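Chitin deacetylase 1 (Bombyx mori, PDB 5ZNT) removes the N-acetyl groups of N-acetyl-D-glucosamine units in chitin with a zinc-dependent carbohydrate esterase 4 domain, giving chitosan and acetate. Local coordinates at residues Tyr227-Asn239 / Pro264-Asn276. Residues are numbered along the deposited sequence; the frame is centred on the assembly and turned at random.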
loop_
_atom_site.group_PDB
_atom_site.type_symbol
_atom_site.label_atom_id
_atom_site.label_comp_id
_atom_site.label_asym_id
_atom_site.label_seq_id
_atom_site.Cartn_x
_atom_site.Cartn_y
_atom_site.Cartn_z
ATOM N N TYR A 227 14.327 -5.045 24.490
ATOM C CA TYR A 227 14.176 -4.125 23.380
ATOM C C TYR A 227 14.635 -4.793 22.088
ATOM O O TYR A 227 15.735 -5.354 22.027
ATOM C CB TYR A 227 14.979 -2.854 23.656
ATOM C CG TYR A 227 15.196 -1.986 22.450
ATOM C CD1 TYR A 227 14.198 -1.120 22.007
ATOM C CD2 TYR A 227 16.402 -2.022 21.755
ATOM C CE1 TYR A 227 14.400 -0.313 20.906
ATOM C CE2 TYR A 227 16.609 -1.230 20.650
ATOM C CZ TYR A 227 15.606 -0.373 20.231
ATOM O OH TYR A 227 15.799 0.425 19.127
ATOM N N LEU A 228 13.786 -4.735 21.060
ATOM C CA LEU A 228 14.086 -5.278 19.744
ATOM C C LEU A 228 13.620 -4.262 18.716
ATOM O O LEU A 228 12.551 -3.664 18.893
ATOM C CB LEU A 228 13.385 -6.616 19.486
ATOM C CG LEU A 228 14.000 -7.868 20.092
ATOM C CD1 LEU A 228 13.215 -9.079 19.626
ATOM C CD2 LEU A 228 15.459 -7.977 19.703
ATOM N N PRO A 229 14.389 -4.028 17.654
ATOM C CA PRO A 229 13.882 -3.177 16.571
ATOM C C PRO A 229 12.574 -3.751 16.038
ATOM O O PRO A 229 12.374 -4.967 16.013
ATOM C CB PRO A 229 14.992 -3.232 15.514
ATOM C CG PRO A 229 16.232 -3.683 16.277
ATOM C CD PRO A 229 15.711 -4.601 17.345
ATOM N N GLY A 230 11.668 -2.867 15.642
ATOM C CA GLY A 230 10.436 -3.302 15.010
ATOM C C GLY A 230 10.684 -3.778 13.583
ATOM O O GLY A 230 11.818 -3.890 13.114
ATOM N N CYS A 231 9.587 -4.053 12.870
ATOM C CA CYS A 231 9.708 -4.456 11.471
ATOM C C CYS A 231 8.485 -3.961 10.714
ATOM O O CYS A 231 7.358 -4.091 11.203
ATOM C CB CYS A 231 9.855 -5.981 11.329
ATOM S SG CYS A 231 8.654 -6.950 12.307
ATOM N N ALA A 232 8.707 -3.373 9.536
ATOM C CA ALA A 232 7.589 -2.820 8.776
ATOM C C ALA A 232 7.020 -3.856 7.808
ATOM O O ALA A 232 5.839 -4.204 7.888
ATOM C CB ALA A 232 8.023 -1.537 8.052
ATOM N N MET A 233 7.844 -4.372 6.902
ATOM C CA MET A 233 7.412 -5.482 6.060
ATOM C C MET A 233 7.347 -6.745 6.899
ATOM O O MET A 233 8.284 -7.057 7.645
ATOM C CB MET A 233 8.366 -5.680 4.882
ATOM C CG MET A 233 8.574 -4.438 4.017
ATOM S SD MET A 233 7.032 -3.851 3.261
ATOM C CE MET A 233 6.558 -5.316 2.327
ATOM N N VAL A 234 6.246 -7.486 6.766
ATOM C CA VAL A 234 6.081 -8.682 7.587
ATOM C C VAL A 234 7.243 -9.645 7.377
ATOM O O VAL A 234 7.766 -10.223 8.336
ATOM C CB VAL A 234 4.725 -9.352 7.304
ATOM C CG1 VAL A 234 4.593 -10.630 8.109
ATOM C CG2 VAL A 234 3.598 -8.390 7.650
ATOM N N ASP A 235 7.694 -9.813 6.132
ATOM C CA ASP A 235 8.772 -10.773 5.907
ATOM C C ASP A 235 10.123 -10.288 6.425
ATOM O O ASP A 235 11.078 -11.073 6.440
ATOM C CB ASP A 235 8.886 -11.093 4.420
ATOM C CG ASP A 235 8.859 -9.856 3.581
ATOM O OD1 ASP A 235 7.725 -9.431 3.223
ATOM O OD2 ASP A 235 9.954 -9.275 3.356
ATOM N N SER A 236 10.244 -9.023 6.820
ATOM C CA SER A 236 11.460 -8.586 7.482
ATOM C C SER A 236 11.466 -8.898 8.981
ATOM O O SER A 236 12.466 -8.608 9.649
ATOM C CB SER A 236 11.672 -7.090 7.247
ATOM O OG SER A 236 10.782 -6.297 8.023
ATOM N N CYS A 237 10.390 -9.484 9.531
ATOM C CA CYS A 237 10.359 -9.892 10.942
ATOM C C CYS A 237 10.976 -11.283 11.053
ATOM O O CYS A 237 10.289 -12.303 11.151
ATOM C CB CYS A 237 8.937 -9.869 11.500
ATOM S SG CYS A 237 7.956 -8.390 11.080
ATOM N N SER A 238 12.309 -11.313 11.086
ATOM C CA SER A 238 13.050 -12.542 10.820
ATOM C C SER A 238 12.943 -13.581 11.929
ATOM O O SER A 238 13.286 -14.739 11.683
ATOM C CB SER A 238 14.521 -12.211 10.559
ATOM O OG SER A 238 14.971 -11.241 11.486
ATOM N N ASN A 239 12.482 -13.215 13.126
ATOM C CA ASN A 239 12.280 -14.193 14.190
ATOM C C ASN A 239 10.948 -14.935 14.097
ATOM O O ASN A 239 10.699 -15.827 14.916
ATOM C CB ASN A 239 12.389 -13.519 15.563
ATOM C CG ASN A 239 11.417 -12.358 15.727
ATOM O OD1 ASN A 239 11.189 -11.590 14.790
ATOM N ND2 ASN A 239 10.849 -12.222 16.920
ATOM N N PRO A 264 -4.700 3.013 11.934
ATOM C CA PRO A 264 -4.737 1.928 10.947
ATOM C C PRO A 264 -3.530 1.013 11.096
ATOM O O PRO A 264 -2.399 1.464 11.310
ATOM C CB PRO A 264 -4.745 2.669 9.604
ATOM C CG PRO A 264 -5.463 3.986 9.919
ATOM C CD PRO A 264 -4.996 4.336 11.353
ATOM N N LEU A 265 -3.791 -0.283 11.080
ATOM C CA LEU A 265 -2.747 -1.291 11.206
ATOM C C LEU A 265 -2.342 -1.767 9.808
ATOM O O LEU A 265 -3.175 -2.283 9.057
ATOM C CB LEU A 265 -3.257 -2.468 12.028
ATOM C CG LEU A 265 -2.428 -3.756 12.042
ATOM C CD1 LEU A 265 -1.117 -3.559 12.780
ATOM C CD2 LEU A 265 -3.233 -4.889 12.673
ATOM N N GLY A 266 -1.061 -1.614 9.461
ATOM C CA GLY A 266 -0.580 -2.003 8.145
ATOM C C GLY A 266 0.074 -3.346 8.186
ATOM O O GLY A 266 1.063 -3.558 8.895
ATOM N N LEU A 267 -0.459 -4.310 7.402
ATOM C CA LEU A 267 0.104 -5.645 7.255
ATOM C C LEU A 267 0.645 -5.770 5.827
ATOM O O LEU A 267 -0.103 -6.025 4.872
ATOM C CB LEU A 267 -0.932 -6.718 7.576
ATOM C CG LEU A 267 -1.578 -6.555 8.967
ATOM C CD1 LEU A 267 -2.649 -7.658 9.153
ATOM C CD2 LEU A 267 -0.498 -6.642 10.062
ATOM N N TYR A 268 1.947 -5.586 5.682
ATOM C CA TYR A 268 2.562 -5.367 4.372
ATOM C C TYR A 268 3.290 -6.634 3.950
ATOM O O TYR A 268 4.314 -6.986 4.536
ATOM C CB TYR A 268 3.515 -4.179 4.426
ATOM C CG TYR A 268 2.933 -2.941 5.075
ATOM C CD1 TYR A 268 1.753 -2.380 4.605
ATOM C CD2 TYR A 268 3.570 -2.328 6.143
ATOM C CE1 TYR A 268 1.237 -1.218 5.153
ATOM C CE2 TYR A 268 3.047 -1.181 6.722
ATOM C CZ TYR A 268 1.884 -0.632 6.224
ATOM O OH TYR A 268 1.374 0.520 6.791
ATOM N N PHE A 269 2.760 -7.322 2.934
ATOM C CA PHE A 269 3.250 -8.639 2.540
ATOM C C PHE A 269 3.942 -8.643 1.185
ATOM O O PHE A 269 3.715 -7.781 0.325
ATOM C CB PHE A 269 2.110 -9.662 2.457
ATOM C CG PHE A 269 1.473 -9.986 3.780
ATOM C CD1 PHE A 269 2.028 -10.936 4.620
ATOM C CD2 PHE A 269 0.302 -9.357 4.166
ATOM C CE1 PHE A 269 1.417 -11.252 5.842
ATOM C CE2 PHE A 269 -0.310 -9.648 5.386
ATOM C CZ PHE A 269 0.248 -10.585 6.228
ATOM N N HIS A 270 4.760 -9.678 0.994
ATOM C CA HIS A 270 5.079 -10.223 -0.322
ATOM C C HIS A 270 4.355 -11.546 -0.450
ATOM O O HIS A 270 4.446 -12.385 0.451
ATOM C CB HIS A 270 6.576 -10.449 -0.509
ATOM C CG HIS A 270 7.370 -9.189 -0.461
ATOM N ND1 HIS A 270 7.861 -8.671 0.717
ATOM C CD2 HIS A 270 7.745 -8.330 -1.441
ATOM C CE1 HIS A 270 8.522 -7.555 0.459
ATOM N NE2 HIS A 270 8.471 -7.329 -0.841
ATOM N N ALA A 271 3.641 -11.723 -1.563
ATOM C CA ALA A 271 2.897 -12.958 -1.782
ATOM C C ALA A 271 3.782 -14.180 -1.603
ATOM O O ALA A 271 3.362 -15.179 -1.006
ATOM C CB ALA A 271 2.293 -12.962 -3.184
ATOM N N ALA A 272 5.016 -14.124 -2.110
ATOM C CA ALA A 272 5.866 -15.311 -2.078
ATOM C C ALA A 272 6.112 -15.787 -0.642
ATOM O O ALA A 272 6.221 -16.992 -0.387
ATOM C CB ALA A 272 7.190 -15.011 -2.790
ATOM N N TRP A 273 6.221 -14.849 0.305
ATOM C CA TRP A 273 6.417 -15.208 1.708
ATOM C C TRP A 273 5.245 -16.033 2.236
ATOM O O TRP A 273 5.447 -17.034 2.932
ATOM C CB TRP A 273 6.620 -13.936 2.529
ATOM C CG TRP A 273 6.939 -14.132 4.008
ATOM C CD1 TRP A 273 8.181 -14.329 4.572
ATOM C CD2 TRP A 273 6.004 -14.128 5.100
ATOM N NE1 TRP A 273 8.068 -14.436 5.943
ATOM C CE2 TRP A 273 6.749 -14.325 6.293
ATOM C CE3 TRP A 273 4.613 -13.969 5.190
ATOM C CZ2 TRP A 273 6.147 -14.364 7.553
ATOM C CZ3 TRP A 273 4.021 -14.014 6.435
ATOM C CH2 TRP A 273 4.787 -14.214 7.606
ATOM N N LEU A 274 4.009 -15.653 1.880
ATOM C CA LEU A 274 2.843 -16.454 2.260
ATOM C C LEU A 274 2.802 -17.768 1.491
ATOM O O LEU A 274 2.498 -18.822 2.058
ATOM C CB LEU A 274 1.549 -15.669 2.002
ATOM C CG LEU A 274 1.283 -14.521 2.964
ATOM C CD1 LEU A 274 0.127 -13.626 2.465
ATOM C CD2 LEU A 274 1.012 -15.062 4.404
ATOM N N LYS A 275 3.090 -17.724 0.196
ATOM C CA LYS A 275 2.978 -18.921 -0.622
ATOM C C LYS A 275 4.037 -19.951 -0.256
ATOM O O LYS A 275 3.752 -21.154 -0.206
ATOM C CB LYS A 275 3.072 -18.556 -2.100
ATOM C CG LYS A 275 2.797 -19.759 -2.981
ATOM C CD LYS A 275 2.662 -19.380 -4.419
ATOM C CE LYS A 275 2.293 -20.590 -5.239
ATOM N NZ LYS A 275 2.306 -20.234 -6.667
ATOM N N ASN A 276 5.261 -19.505 0.012
ATOM C CA ASN A 276 6.337 -20.453 0.259
ATOM C C ASN A 276 6.292 -21.034 1.662
ATOM O O ASN A 276 7.030 -21.982 1.949
ATOM C CB ASN A 276 7.703 -19.795 0.009
ATOM C CG ASN A 276 7.885 -19.349 -1.449
ATOM O OD1 ASN A 276 7.087 -19.687 -2.330
ATOM N ND2 ASN A 276 8.933 -18.590 -1.702
HETATM O O HOH W 1 3.374 -4.963 8.162
HETATM O O HOH W 2 5.357 -11.030 3.557
#
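Asp235 meets His270 with CG set between its own backbone N and carbonyl carbon (chi1 47°), while the His270 imidazole has CG anti to its carbonyl carbon (chi1 -64°). These rotations give a short, nearly straight His-carboxylate hydrogen bond from His270 ND1 to Asp235 OD1, 2.6 Å, beside the zinc site. The carboxylate oxygen lies in the plane of the imidazole, but the ND1 donor stands above the plane of the carboxylate. OD1 also accepts from a water that in turn accepts from His270 N, so one oxygen serves both the ring and the backbone of His270. With an alanine at Asp235, His270 ND1 would probably lose this acceptor, and the imidazole would be freer to turn beside the zinc. Met233 brings CE within 3.5 Å of His270 CE1, while its SD lies against Tyr268 CB. The backbones join where Val234 N donates to Tyr268 O, 3.0 Å. A second water accepts from Tyr268 N and donates to Ala232 O and Gly266 O, linking the segments next to the Val234-Tyr268 bond. The methyls of Val234 lie over two aromatic rings: CG2 over a face of Phe269, 4.3 Å from the ring centroid, and CG1 over the six-membered ring of Trp273, 4.0 Å from its centroid. Asp235 CB covers the five-membered ring of the same indole. The Cys231-Cys237 disulfide ties together the loop that carries the 3-10 segment 234-236. His270 occupies the N-cap position of helix 271-276; its side chain lies about 4 Å from the zinc ion, next to zinc ligand Asp46. Strand 265-270 pairs in parallel with strand 38-45 in the deacetylase domain, and Phe246 of helix 243-258 packs against Val234, Phe269 and Trp273.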